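Local structure of photosystem II stability/assembly factor HCF136, chloroplastic (Cyanidioschyzon merolae, 5OJ3) at residues A[246-250]-A[300-304]; A[268-274]-A[285-289]; A[306-310]-A[351-356]; A[329-335]-A[363-369]. The protein is probably essential for photosystem II biogenesis, being required to assemble an early intermediate that includes D2 and cytochrome b559. All blocks are in the same frame, centred on the assembly; numbering follows the deposited sequence.

All four contacts lie along one arc of the seven-bladed beta-propeller, and all are partly buried, each mixing buried with exposed residues. Contact 2 pairs neighbouring strands within a single blade and is the one contact tied by a strand-to-strand hydrogen-bond pattern. The other three join successive blades. The centres of contacts 1 and 3 lie about 20 Å from the centre of the chain; each has a CH-pi contact, contact 1 adding a single backbone bond. Contacts 2 and 4 lie nearer, at about 14 Å. Contact 4, like contact 3 without a hydrogen bond between its segments, packs facing strands through side chains and, at one end, glycine backbone. Contacts 1 and 2 touch through Ile250 and Trp303, contacts 3 and 4 through Glu330 and Ile332.

Contact 1: residues A[246-250]-A[300-304]; sequences VRETI and SDFWT
Trp303 holds its indole beside its backbone N (chi1 -69°), and Ile250 sets CG1 in the equivalent position (chi1 -71°), which together bring the isoleucine end over one face of the indole. The two residues join successive blades of the beta-propeller: 246-250 follows the outermost strand 243-244 of one blade, and 300-304 leads into strand 304-307, outermost in the next. Ile250 CD1 lies 4.0 Å from the centroid of the five-membered ring of Trp303, a CH-pi contact displaced toward the rim, while Ile250 CG1 is 3.6 Å from Trp303 CD1. The rotation of the indole is further fixed by a hydrogen bond from its NE1 to Gly230 O, in the blade that precedes it. Val246 adds its CG1, 3.6 Å from Phe302 CA.

Toward the surface the contact becomes polar. Glu248 N donates to Asp301 O at 3.2 Å, with an angle of 145° at the hydrogen. The Glu248 side chain runs alongside Phe302, OE1 lying 3.4 Å from Phe302 CB. That same oxygen forms a salt bridge with Arg256, which also makes a cation-pi contact with Phe302, so one arginine serves both segments. Arg247 and Asp301 run side by side without a salt bridge: Arg247 NE is 5.0 Å from Asp301 OD1, and the closer approach is made by Arg247 CD, at 3.7 Å from Asp301 OD1.

Contact 2: residues A[268-274]-A[285-289]; sequences FTGSIVS and AIPSR
Val273 and Ile286 form an antiparallel hydrogen-bonded pair, with Val273 N donating to Ile286 O at 2.6 Å and Ile286 N returning a bond to Val273 O at 3.0 Å. One step along, Ile272 and Pro287 make a non-hydrogen-bonded pair, and Ile272 CA places a CA-H...O contact on Ile286 O. Beyond the paired strands the bonding weakens: Ser271 O receives two weak bonds from Ser288, one from OG at 3.0 Å and one from N at 3.2 Å. Ser271 OG turns to another partner, Ser228 OG, in the preceding blade.

In the propeller, these segments bring together the two innermost strands of one blade, 272-273 and 283-287. The approach to the first of them is an inverse gamma turn centred on Gly270, and at Ser274 the chain turns a corner before strand 275-277.

The apolar contacts fall on both sides of the pairing. Phe268 crosses Pro287 at about a right angle, presenting its ring edge so that Pro287 CB lies near the ring plane, 3.3 Å from Phe268 CE1; the phenyl ring also packs on Asp251 and Leu254 of helix 250-254. Ile272 CD1 reaches Ala285 CB at 3.9 Å. Ile286 divides its branches: CG2 lies 3.8 Å from Val273 CB, while CG1, anti to the backbone N (chi1 -156°), leads the end of the side chain away; Ile286 also packs on Ile314 and Ile317 of strand 314-319 in the next blade.

Contact 3: residues A[306-310]-A[351-356]; sequences HARST and TIAFDM
At the outer edge of the propeller, the end of the outermost strand of one blade, 304-307, meets the chain running into strand 354-356, the outermost of the next, and His306 and Ile352 carry one end of the contact. No hydrogen bond crosses between the segments, which advance in roughly the same direction. Ile352 CD1 approaches the imidazole of His306 obliquely, 4.1 Å from its centroid, in an off-centre CH-pi contact in which the nearest ring atom, His306 ND1, is 3.7 Å from Ile352 CD1. The ring is held from the side of its own blade: NE2 is hydrogen-bonded to Thr295 OG1, and Phe293 meets it with nearly parallel planes. Ala307 CB and Thr351 CG2 touch loosely at 4.5 Å.

Farther along, Ser309 and Thr310 receive the second group of contacts. Ser309 OG, set between its backbone N and carbonyl carbon (chi1 59°), lies 3.7 Å from Phe354 CB. The Met356 chain bends at chi2 (-66°) and carries its methyl CE across Thr310, 3.7 Å from Thr310 CG2. The hydroxyl of Thr310 is engaged separately, with OG1 hydrogen-bonded to Arg312 O.

Behind these side chains stand the middle strands of the second blade. Ile352 and Phe354 rest on Thr340 of strand 336-340, whereas Ser309, Phe354 and Met356 all touch Glu330 of strand 328-332, and Thr310 reaches Ile332 on that same strand.

Contact 4: residues A[329-335]-A[363-369]; sequences WETIRGG and GYGILDV
Strands 329-332 and 366-369 run antiparallel, their directions 171° apart, yet they belong to different sheets: their axes approach to 7.2 Å, and no hydrogen bond joins the two segments. The gap narrows toward the turn after the first strand, where Gly335 CA comes 3.9 Å from Gly365 CA. Gly334 and Gly335 both have positive phi, Gly335 N is bonded back to Ile332 O, and Gly335 CA packs at 3.3 Å from Tyr364 O. Gly335 has no side chain to stand between its backbone and Tyr364 O, and the main chains meet directly here.

Along the strands, side chains fill the interface. Trp329 offers one face of its indole to Val369, whose CB sits over the centre of the six-membered ring, 4.0 Å from its centroid, in a CH-pi contact. Asp368 sets out away from 329-335, but with CG anti to the backbone N (chi1 179°) its OD2 comes back to 3.5 Å from Trp329 CZ2, oblique to the ring. OD2 also accepts a weak bond from Val369 N, and the other oxygen, OD1, accepts a hydrogen bond from Ile412 N. Thr331 and Ile366 meet at about a right angle: Thr331 OG1 lies 3.4 Å from Ile366 CG2, and Thr331 CG2 rests against Ile366 O.

Val369 also packs on Val377 and Ala379 of its own sheet, and Trp329 on Ala316 of strand 314-319. The second strand of one blade thus faces the innermost strand of the next, the face-to-face packing of adjacent sheets by which the blades of a beta-propeller are arrayed around its central pore.

Contact 1: residues A[246-250]-A[300-304]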
loop_
_atom_site.group_PDB
_atom_site.type_symbol
_atom_site.label_atom_id
_atom_site.label_comp_id
_atom_site.label_asym_id
_atom_site.label_seq_id
_atom_site.Cartn_x
_atom_site.Cartn_y
_atom_site.Cartn_z
ATOM N N VAL A 246 -15.363 -3.047 12.475
ATOM C CA VAL A 246 -15.839 -4.301 11.904
ATOM C C VAL A 246 -16.234 -5.216 13.054
ATOM O O VAL A 246 -15.376 -5.680 13.816
ATOM C CB VAL A 246 -14.779 -4.956 11.010
ATOM C CG1 VAL A 246 -15.431 -5.922 10.041
ATOM C CG2 VAL A 246 -13.993 -3.892 10.255
ATOM N N ARG A 247 -17.539 -5.476 13.183
ATOM C CA ARG A 247 -18.020 -6.362 14.239
ATOM C C ARG A 247 -17.461 -7.769 14.085
ATOM O O ARG A 247 -17.122 -8.424 15.079
ATOM C CB ARG A 247 -19.550 -6.411 14.230
ATOM C CG ARG A 247 -20.246 -5.187 14.788
ATOM C CD ARG A 247 -21.755 -5.369 14.736
ATOM N NE ARG A 247 -22.219 -6.353 15.710
ATOM C CZ ARG A 247 -23.044 -6.079 16.715
ATOM N NH1 ARG A 247 -23.504 -4.847 16.877
ATOM N NH2 ARG A 247 -23.412 -7.036 17.557
ATOM N N GLU A 248 -17.346 -8.247 12.849
ATOM C CA GLU A 248 -17.123 -9.657 12.560
ATOM C C GLU A 248 -15.693 -9.876 12.082
ATOM O O GLU A 248 -15.258 -9.255 11.106
ATOM C CB GLU A 248 -18.118 -10.151 11.510
ATOM C CG GLU A 248 -18.442 -11.627 11.614
ATOM C CD GLU A 248 -19.502 -12.057 10.623
ATOM O OE1 GLU A 248 -19.804 -11.274 9.698
ATOM O OE2 GLU A 248 -20.033 -13.177 10.770
ATOM N N THR A 249 -14.973 -10.762 12.767
ATOM C CA THR A 249 -13.638 -11.144 12.337
ATOM C C THR A 249 -13.708 -11.898 11.010
ATOM O O THR A 249 -14.741 -12.463 10.639
ATOM C CB THR A 249 -12.956 -12.000 13.404
ATOM O OG1 THR A 249 -13.436 -13.349 13.321
ATOM C CG2 THR A 249 -13.256 -11.448 14.794
ATOM N N ILE A 250 -12.588 -11.890 10.286
ATOM C CA ILE A 250 -12.574 -12.438 8.931
ATOM C C ILE A 250 -12.846 -13.938 8.953
ATOM O O ILE A 250 -13.630 -14.452 8.144
ATOM C CB ILE A 250 -11.240 -12.106 8.237
ATOM C CG1 ILE A 250 -11.181 -10.614 7.902
ATOM C CG2 ILE A 250 -11.065 -12.941 6.980
ATOM C CD1 ILE A 250 -9.850 -10.163 7.343
ATOM N N SER A 300 -20.243 -1.570 6.462
ATOM C CA SER A 300 -20.473 -3.005 6.477
ATOM C C SER A 300 -19.817 -3.638 7.698
ATOM O O SER A 300 -18.768 -3.192 8.171
ATOM C CB SER A 300 -19.940 -3.657 5.199
ATOM O OG SER A 300 -18.550 -3.429 5.046
ATOM N N ASP A 301 -20.447 -4.695 8.199
ATOM C CA ASP A 301 -20.040 -5.333 9.442
ATOM C C ASP A 301 -18.976 -6.401 9.238
ATOM O O ASP A 301 -18.597 -7.070 10.204
ATOM C CB ASP A 301 -21.260 -5.945 10.141
ATOM C CG ASP A 301 -22.235 -4.897 10.634
ATOM O OD1 ASP A 301 -21.790 -3.939 11.304
ATOM O OD2 ASP A 301 -23.445 -5.025 10.351
ATOM N N PHE A 302 -18.495 -6.583 8.013
ATOM C CA PHE A 302 -17.538 -7.639 7.738
ATOM C C PHE A 302 -16.817 -7.346 6.432
ATOM O O PHE A 302 -17.337 -6.635 5.569
ATOM C CB PHE A 302 -18.253 -8.996 7.668
ATOM C CG PHE A 302 -19.422 -9.022 6.707
ATOM C CD1 PHE A 302 -20.723 -8.921 7.170
ATOM C CD2 PHE A 302 -19.209 -9.089 5.336
ATOM C CE1 PHE A 302 -21.791 -8.929 6.288
ATOM C CE2 PHE A 302 -20.274 -9.102 4.453
ATOM C CZ PHE A 302 -21.565 -9.018 4.930
ATOM N N TRP A 303 -15.609 -7.891 6.304
ATOM C CA TRP A 303 -14.969 -7.928 4.999
ATOM C C TRP A 303 -15.770 -8.842 4.080
ATOM O O TRP A 303 -16.352 -9.841 4.514
ATOM C CB TRP A 303 -13.526 -8.427 5.095
ATOM C CG TRP A 303 -12.553 -7.504 5.774
ATOM C CD1 TRP A 303 -12.414 -7.295 7.115
ATOM C CD2 TRP A 303 -11.552 -6.696 5.137
ATOM N NE1 TRP A 303 -11.403 -6.394 7.352
ATOM C CE2 TRP A 303 -10.858 -6.011 6.154
ATOM C CE3 TRP A 303 -11.182 -6.481 3.806
ATOM C CZ2 TRP A 303 -9.817 -5.126 5.880
ATOM C CZ3 TRP A 303 -10.150 -5.600 3.536
ATOM C CH2 TRP A 303 -9.478 -4.935 4.568
ATOM N N THR A 304 -15.784 -8.506 2.796
ATOM C CA THR A 304 -16.469 -9.334 1.822
ATOM C C THR A 304 -15.429 -10.114 1.040
ATOM O O THR A 304 -14.528 -9.501 0.447
ATOM C CB THR A 304 -17.317 -8.480 0.884
ATOM O OG1 THR A 304 -18.250 -7.710 1.655
ATOM C CG2 THR A 304 -18.094 -9.363 -0.083
#

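Contact 2: residues A[268-274]-A[285-289]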
loop_
_atom_site.group_PDB
_atom_site.type_symbol
_atom_site.label_atom_id
_atom_site.label_comp_id
_atom_site.label_asym_id
_atom_site.label_seq_id
_atom_site.Cartn_x
_atom_site.Cartn_y
_atom_site.Cartn_z
ATOM N N PHE A 268 -7.143 -21.324 6.311
ATOM C CA PHE A 268 -6.806 -19.904 6.328
ATOM C C PHE A 268 -5.831 -19.595 7.455
ATOM O O PHE A 268 -6.218 -19.549 8.628
ATOM C CB PHE A 268 -8.067 -19.053 6.457
ATOM C CG PHE A 268 -7.797 -17.575 6.445
ATOM C CD1 PHE A 268 -7.340 -16.952 5.299
ATOM C CD2 PHE A 268 -7.998 -16.808 7.577
ATOM C CE1 PHE A 268 -7.088 -15.594 5.286
ATOM C CE2 PHE A 268 -7.751 -15.446 7.563
ATOM C CZ PHE A 268 -7.293 -14.841 6.419
ATOM N N THR A 269 -4.567 -19.379 7.097
ATOM C CA THR A 269 -3.648 -18.670 7.975
ATOM C C THR A 269 -4.213 -17.283 8.243
ATOM O O THR A 269 -4.474 -16.522 7.305
ATOM C CB THR A 269 -2.264 -18.578 7.341
ATOM O OG1 THR A 269 -2.333 -17.788 6.148
ATOM C CG2 THR A 269 -1.748 -19.966 6.993
ATOM N N GLY A 270 -4.395 -16.946 9.515
ATOM C CA GLY A 270 -5.233 -15.812 9.842
ATOM C C GLY A 270 -4.586 -14.443 9.833
ATOM O O GLY A 270 -4.785 -13.659 10.765
ATOM N N SER A 271 -3.828 -14.129 8.784
ATOM C CA SER A 271 -3.332 -12.778 8.587
ATOM C C SER A 271 -3.553 -12.359 7.139
ATOM O O SER A 271 -3.753 -13.191 6.250
ATOM C CB SER A 271 -1.841 -12.668 8.939
ATOM O OG SER A 271 -1.611 -12.989 10.299
ATOM N N ILE A 272 -3.504 -11.047 6.916
ATOM C CA ILE A 272 -3.736 -10.461 5.605
ATOM C C ILE A 272 -2.501 -9.676 5.176
ATOM O O ILE A 272 -1.644 -9.318 5.989
ATOM C CB ILE A 272 -4.999 -9.575 5.576
ATOM C CG1 ILE A 272 -4.765 -8.276 6.347
ATOM C CG2 ILE A 272 -6.202 -10.341 6.116
ATOM C CD1 ILE A 272 -5.996 -7.401 6.457
ATOM N N VAL A 273 -2.425 -9.402 3.872
ATOM C CA VAL A 273 -1.245 -8.811 3.252
ATOM C C VAL A 273 -1.733 -7.755 2.265
ATOM O O VAL A 273 -2.850 -7.829 1.748
ATOM C CB VAL A 273 -0.368 -9.893 2.558
ATOM C CG1 VAL A 273 0.697 -9.284 1.643
ATOM C CG2 VAL A 273 0.261 -10.828 3.590
ATOM N N SER A 274 -0.884 -6.755 2.017
ATOM C CA SER A 274 -1.069 -5.806 0.917
ATOM C C SER A 274 -2.404 -5.070 1.042
ATOM O O SER A 274 -3.246 -5.082 0.141
ATOM C CB SER A 274 -0.958 -6.511 -0.438
ATOM O OG SER A 274 -1.363 -5.657 -1.492
ATOM N N ALA A 285 -7.597 -5.956 0.563
ATOM C CA ALA A 285 -6.514 -6.698 1.185
ATOM C C ALA A 285 -6.518 -8.102 0.603
ATOM O O ALA A 285 -7.393 -8.466 -0.188
ATOM C CB ALA A 285 -6.660 -6.726 2.709
ATOM N N ILE A 286 -5.528 -8.889 1.000
ATOM C CA ILE A 286 -5.374 -10.226 0.444
ATOM C C ILE A 286 -4.966 -11.165 1.572
ATOM O O ILE A 286 -4.214 -10.765 2.472
ATOM C CB ILE A 286 -4.367 -10.219 -0.716
ATOM C CG1 ILE A 286 -4.617 -11.383 -1.653
ATOM C CG2 ILE A 286 -2.929 -10.293 -0.225
ATOM C CD1 ILE A 286 -3.813 -11.258 -2.871
ATOM N N PRO A 287 -5.464 -12.397 1.597
ATOM C CA PRO A 287 -4.960 -13.371 2.568
ATOM C C PRO A 287 -3.504 -13.720 2.306
ATOM O O PRO A 287 -2.974 -13.532 1.208
ATOM C CB PRO A 287 -5.869 -14.587 2.359
ATOM C CG PRO A 287 -6.488 -14.388 1.014
ATOM C CD PRO A 287 -6.629 -12.909 0.860
ATOM N N SER A 288 -2.857 -14.225 3.359
ATOM C CA SER A 288 -1.423 -14.504 3.317
ATOM C C SER A 288 -1.047 -15.392 2.137
ATOM O O SER A 288 0.018 -15.221 1.535
ATOM C CB SER A 288 -0.976 -15.142 4.634
ATOM O OG SER A 288 -0.992 -14.194 5.688
ATOM N N ARG A 289 -1.913 -16.339 1.786
ATOM C CA ARG A 289 -1.596 -17.339 0.776
ATOM C C ARG A 289 -2.280 -17.065 -0.557
ATOM O O ARG A 289 -2.297 -17.944 -1.425
ATOM C CB ARG A 289 -1.983 -18.732 1.285
ATOM C CG ARG A 289 -1.092 -19.288 2.396
ATOM C CD ARG A 289 0.050 -20.122 1.832
ATOM N NE ARG A 289 1.021 -20.500 2.857
ATOM C CZ ARG A 289 0.990 -21.641 3.541
ATOM N NH1 ARG A 289 0.029 -22.529 3.320
ATOM N NH2 ARG A 289 1.918 -21.893 4.453
#

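Contact 3: residues A[306-310]-A[351-356]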
loop_
_atom_site.group_PDB
_atom_site.type_symbol
_atom_site.label_atom_id
_atom_site.label_comp_id
_atom_site.label_asym_id
_atom_site.label_seq_id
_atom_site.Cartn_x
_atom_site.Cartn_y
_atom_site.Cartn_z
ATOM N N HIS A 306 -13.908 -12.481 -2.032
ATOM C CA HIS A 306 -14.116 -12.627 -3.466
ATOM C C HIS A 306 -13.179 -13.683 -4.035
ATOM O O HIS A 306 -11.987 -13.699 -3.714
ATOM C CB HIS A 306 -13.906 -11.288 -4.177
ATOM C CG HIS A 306 -14.663 -10.157 -3.555
ATOM N ND1 HIS A 306 -15.888 -9.738 -4.026
ATOM C CD2 HIS A 306 -14.368 -9.356 -2.504
ATOM C CE1 HIS A 306 -16.321 -8.732 -3.289
ATOM N NE2 HIS A 306 -15.417 -8.479 -2.358
ATOM N N ALA A 307 -13.719 -14.562 -4.874
ATOM C CA ALA A 307 -12.914 -15.599 -5.505
ATOM C C ALA A 307 -11.953 -15.000 -6.525
ATOM O O ALA A 307 -12.299 -14.071 -7.263
ATOM C CB ALA A 307 -13.813 -16.634 -6.179
ATOM N N ARG A 308 -10.731 -15.523 -6.546
ATOM C CA ARG A 308 -9.764 -15.103 -7.543
ATOM C C ARG A 308 -10.180 -15.602 -8.923
ATOM O O ARG A 308 -10.999 -16.513 -9.073
ATOM C CB ARG A 308 -8.362 -15.597 -7.165
ATOM C CG ARG A 308 -8.220 -17.108 -6.979
ATOM C CD ARG A 308 -6.772 -17.486 -6.668
ATOM N NE ARG A 308 -6.677 -18.722 -5.894
ATOM C CZ ARG A 308 -6.589 -19.937 -6.426
ATOM N NH1 ARG A 308 -6.578 -20.086 -7.743
ATOM N NH2 ARG A 308 -6.510 -21.002 -5.641
ATOM N N SER A 309 -9.593 -14.983 -9.942
ATOM C CA SER A 309 -9.934 -15.245 -11.333
ATOM C C SER A 309 -8.815 -15.976 -12.057
ATOM O O SER A 309 -8.740 -15.929 -13.285
ATOM C CB SER A 309 -10.262 -13.941 -12.057
ATOM O OG SER A 309 -9.159 -13.052 -12.019
ATOM N N THR A 310 -7.951 -16.662 -11.329
ATOM C CA THR A 310 -6.783 -17.248 -11.951
ATOM C C THR A 310 -6.648 -18.727 -11.662
ATOM O O THR A 310 -7.213 -19.270 -10.709
ATOM C CB THR A 310 -5.486 -16.573 -11.490
ATOM O OG1 THR A 310 -5.487 -16.441 -10.047
ATOM C CG2 THR A 310 -5.352 -15.221 -12.152
ATOM N N THR A 351 -18.838 -12.957 -8.552
ATOM C CA THR A 351 -17.388 -12.932 -8.766
ATOM C C THR A 351 -16.924 -11.823 -9.711
ATOM O O THR A 351 -17.382 -11.724 -10.852
ATOM C CB THR A 351 -16.918 -14.296 -9.286
ATOM O OG1 THR A 351 -17.349 -14.478 -10.639
ATOM C CG2 THR A 351 -17.476 -15.419 -8.419
ATOM N N ILE A 352 -16.021 -10.987 -9.199
ATOM C CA ILE A 352 -15.407 -9.889 -9.942
ATOM C C ILE A 352 -14.463 -10.433 -11.009
ATOM O O ILE A 352 -13.524 -11.179 -10.706
ATOM C CB ILE A 352 -14.667 -8.941 -8.990
ATOM C CG1 ILE A 352 -15.537 -8.625 -7.770
ATOM C CG2 ILE A 352 -14.250 -7.674 -9.719
ATOM C CD1 ILE A 352 -14.976 -7.536 -6.883
ATOM N N ALA A 353 -14.706 -10.059 -12.263
ATOM C CA ALA A 353 -13.939 -10.567 -13.397
ATOM C C ALA A 353 -12.810 -9.596 -13.733
ATOM O O ALA A 353 -13.057 -8.409 -13.973
ATOM C CB ALA A 353 -14.843 -10.771 -14.611
ATOM N N PHE A 354 -11.575 -10.097 -13.747
ATOM C CA PHE A 354 -10.422 -9.308 -14.157
ATOM C C PHE A 354 -10.091 -9.603 -15.612
ATOM O O PHE A 354 -10.178 -10.749 -16.059
ATOM C CB PHE A 354 -9.176 -9.593 -13.309
ATOM C CG PHE A 354 -9.270 -9.120 -11.886
ATOM C CD1 PHE A 354 -10.269 -9.569 -11.041
ATOM C CD2 PHE A 354 -8.369 -8.183 -11.407
ATOM C CE1 PHE A 354 -10.343 -9.124 -9.737
ATOM C CE2 PHE A 354 -8.442 -7.730 -10.106
ATOM C CZ PHE A 354 -9.430 -8.199 -9.270
ATOM N N ASP A 355 -9.704 -8.564 -16.345
ATOM C CA ASP A 355 -9.239 -8.715 -17.718
ATOM C C ASP A 355 -7.724 -8.875 -17.690
ATOM O O ASP A 355 -7.001 -7.933 -17.352
ATOM C CB ASP A 355 -9.652 -7.515 -18.565
ATOM C CG ASP A 355 -11.155 -7.414 -18.742
ATOM O OD1 ASP A 355 -11.848 -8.439 -18.574
ATOM O OD2 ASP A 355 -11.642 -6.303 -19.046
ATOM N N MET A 356 -7.244 -10.061 -18.054
ATOM C CA MET A 356 -5.821 -10.353 -17.968
ATOM C C MET A 356 -5.058 -9.683 -19.103
ATOM O O MET A 356 -5.561 -9.520 -20.218
ATOM C CB MET A 356 -5.568 -11.862 -17.981
ATOM C CG MET A 356 -6.265 -12.618 -16.866
ATOM S SD MET A 356 -5.577 -12.116 -15.272
ATOM C CE MET A 356 -6.912 -12.525 -14.162
#

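Contact 4: residues A[329-335]-A[363-369]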
loop_
_atom_site.group_PDB
_atom_site.type_symbol
_atom_site.label_atom_id
_atom_site.label_comp_id
_atom_site.label_asym_id
_atom_site.label_seq_id
_atom_site.Cartn_x
_atom_site.Cartn_y
_atom_site.Cartn_z
ATOM N N TRP A 329 -6.675 -3.511 -9.554
ATOM C CA TRP A 329 -5.604 -4.237 -10.218
ATOM C C TRP A 329 -5.143 -5.371 -9.314
ATOM O O TRP A 329 -5.249 -5.295 -8.087
ATOM C CB TRP A 329 -4.418 -3.325 -10.554
ATOM C CG TRP A 329 -3.760 -2.705 -9.355
ATOM C CD1 TRP A 329 -4.017 -1.475 -8.824
ATOM C CD2 TRP A 329 -2.736 -3.288 -8.535
ATOM N NE1 TRP A 329 -3.216 -1.255 -7.729
ATOM C CE2 TRP A 329 -2.423 -2.353 -7.530
ATOM C CE3 TRP A 329 -2.056 -4.511 -8.555
ATOM C CZ2 TRP A 329 -1.459 -2.601 -6.554
ATOM C CZ3 TRP A 329 -1.101 -4.755 -7.584
ATOM C CH2 TRP A 329 -0.811 -3.805 -6.598
ATOM N N GLU A 330 -4.630 -6.430 -9.931
ATOM C CA GLU A 330 -4.101 -7.560 -9.186
ATOM C C GLU A 330 -2.822 -8.036 -9.852
ATOM O O GLU A 330 -2.627 -7.865 -11.059
ATOM C CB GLU A 330 -5.107 -8.716 -9.094
ATOM C CG GLU A 330 -5.345 -9.451 -10.398
ATOM C CD GLU A 330 -6.384 -10.545 -10.257
ATOM O OE1 GLU A 330 -6.986 -10.655 -9.168
ATOM O OE2 GLU A 330 -6.607 -11.289 -11.234
ATOM N N THR A 331 -1.951 -8.629 -9.046
ATOM C CA THR A 331 -0.716 -9.220 -9.529
ATOM C C THR A 331 -0.714 -10.698 -9.190
ATOM O O THR A 331 -0.893 -11.075 -8.028
ATOM C CB THR A 331 0.501 -8.554 -8.888
ATOM O OG1 THR A 331 0.759 -7.295 -9.524
ATOM C CG2 THR A 331 1.716 -9.456 -9.009
ATOM N N ILE A 332 -0.518 -11.519 -10.191
ATOM C CA ILE A 332 -0.540 -12.960 -10.015
ATOM C C ILE A 332 0.907 -13.420 -9.895
ATOM O O ILE A 332 1.817 -12.814 -10.478
ATOM C CB ILE A 332 -1.275 -13.624 -11.197
ATOM C CG1 ILE A 332 -2.652 -12.980 -11.444
ATOM C CG2 ILE A 332 -1.502 -15.070 -10.928
ATOM C CD1 ILE A 332 -3.524 -12.789 -10.206
ATOM N N ARG A 333 1.144 -14.491 -9.138
ATOM C CA ARG A 333 2.514 -14.972 -9.019
ATOM C C ARG A 333 3.013 -15.501 -10.356
ATOM O O ARG A 333 2.263 -16.095 -11.134
ATOM C CB ARG A 333 2.658 -16.007 -7.902
ATOM C CG ARG A 333 2.562 -15.327 -6.553
ATOM C CD ARG A 333 2.890 -16.135 -5.319
ATOM N NE ARG A 333 1.862 -17.078 -4.904
ATOM C CZ ARG A 333 1.678 -17.434 -3.637
ATOM N NH1 ARG A 333 2.432 -16.898 -2.689
ATOM N NH2 ARG A 333 0.730 -18.296 -3.310
ATOM N N GLY A 334 4.297 -15.266 -10.615
ATOM C CA GLY A 334 4.880 -15.534 -11.913
ATOM C C GLY A 334 4.594 -14.488 -12.969
ATOM O O GLY A 334 4.758 -14.770 -14.160
ATOM N N GLY A 335 4.169 -13.289 -12.575
ATOM C CA GLY A 335 4.099 -12.167 -13.488
ATOM C C GLY A 335 2.734 -11.815 -14.040
ATOM O O GLY A 335 2.650 -10.933 -14.905
ATOM N N GLY A 363 9.349 -14.447 -16.445
ATOM C CA GLY A 363 8.820 -15.207 -15.330
ATOM C C GLY A 363 8.807 -14.446 -14.031
ATOM O O GLY A 363 8.266 -14.917 -13.024
ATOM N N TYR A 364 9.374 -13.247 -14.054
ATOM C CA TYR A 364 9.501 -12.417 -12.869
ATOM C C TYR A 364 8.141 -11.893 -12.429
ATOM O O TYR A 364 7.298 -11.533 -13.252
ATOM C CB TYR A 364 10.456 -11.268 -13.169
ATOM C CG TYR A 364 11.882 -11.739 -13.327
ATOM C CD1 TYR A 364 12.645 -12.079 -12.219
ATOM C CD2 TYR A 364 12.458 -11.871 -14.586
ATOM C CE1 TYR A 364 13.943 -12.521 -12.356
ATOM C CE2 TYR A 364 13.759 -12.313 -14.733
ATOM C CZ TYR A 364 14.496 -12.635 -13.612
ATOM O OH TYR A 364 15.793 -13.076 -13.735
ATOM N N GLY A 365 7.920 -11.873 -11.122
ATOM C CA GLY A 365 6.650 -11.441 -10.579
ATOM C C GLY A 365 6.571 -9.935 -10.404
ATOM O O GLY A 365 7.560 -9.268 -10.112
ATOM N N ILE A 366 5.368 -9.400 -10.597
ATOM C CA ILE A 366 5.123 -7.983 -10.364
ATOM C C ILE A 366 5.054 -7.761 -8.860
ATOM O O ILE A 366 4.560 -8.617 -8.116
ATOM C CB ILE A 366 3.825 -7.523 -11.053
ATOM C CG1 ILE A 366 3.815 -7.897 -12.540
ATOM C CG2 ILE A 366 3.630 -6.016 -10.885
ATOM C CD1 ILE A 366 4.903 -7.243 -13.349
ATOM N N LEU A 367 5.581 -6.632 -8.394
ATOM C CA LEU A 367 5.582 -6.344 -6.967
ATOM C C LEU A 367 4.668 -5.197 -6.571
ATOM O O LEU A 367 4.149 -5.204 -5.453
ATOM C CB LEU A 367 7.009 -6.047 -6.488
ATOM C CG LEU A 367 8.008 -7.171 -6.787
ATOM C CD1 LEU A 367 9.444 -6.704 -6.630
ATOM C CD2 LEU A 367 7.740 -8.384 -5.907
ATOM N N ASP A 368 4.450 -4.221 -7.450
ATOM C CA ASP A 368 3.482 -3.159 -7.199
ATOM C C ASP A 368 3.193 -2.428 -8.504
ATOM O O ASP A 368 4.049 -2.354 -9.393
ATOM C CB ASP A 368 3.977 -2.171 -6.133
ATOM C CG ASP A 368 2.991 -1.042 -5.883
ATOM O OD1 ASP A 368 3.433 0.083 -5.569
ATOM O OD2 ASP A 368 1.771 -1.278 -6.006
ATOM N N VAL A 369 1.979 -1.888 -8.602
ATOM C CA VAL A 369 1.503 -1.174 -9.780
ATOM C C VAL A 369 0.919 0.158 -9.328
ATOM O O VAL A 369 0.202 0.220 -8.324
ATOM C CB VAL A 369 0.450 -1.998 -10.552
ATOM C CG1 VAL A 369 -0.216 -1.155 -11.631
ATOM C CG2 VAL A 369 1.083 -3.245 -11.150
#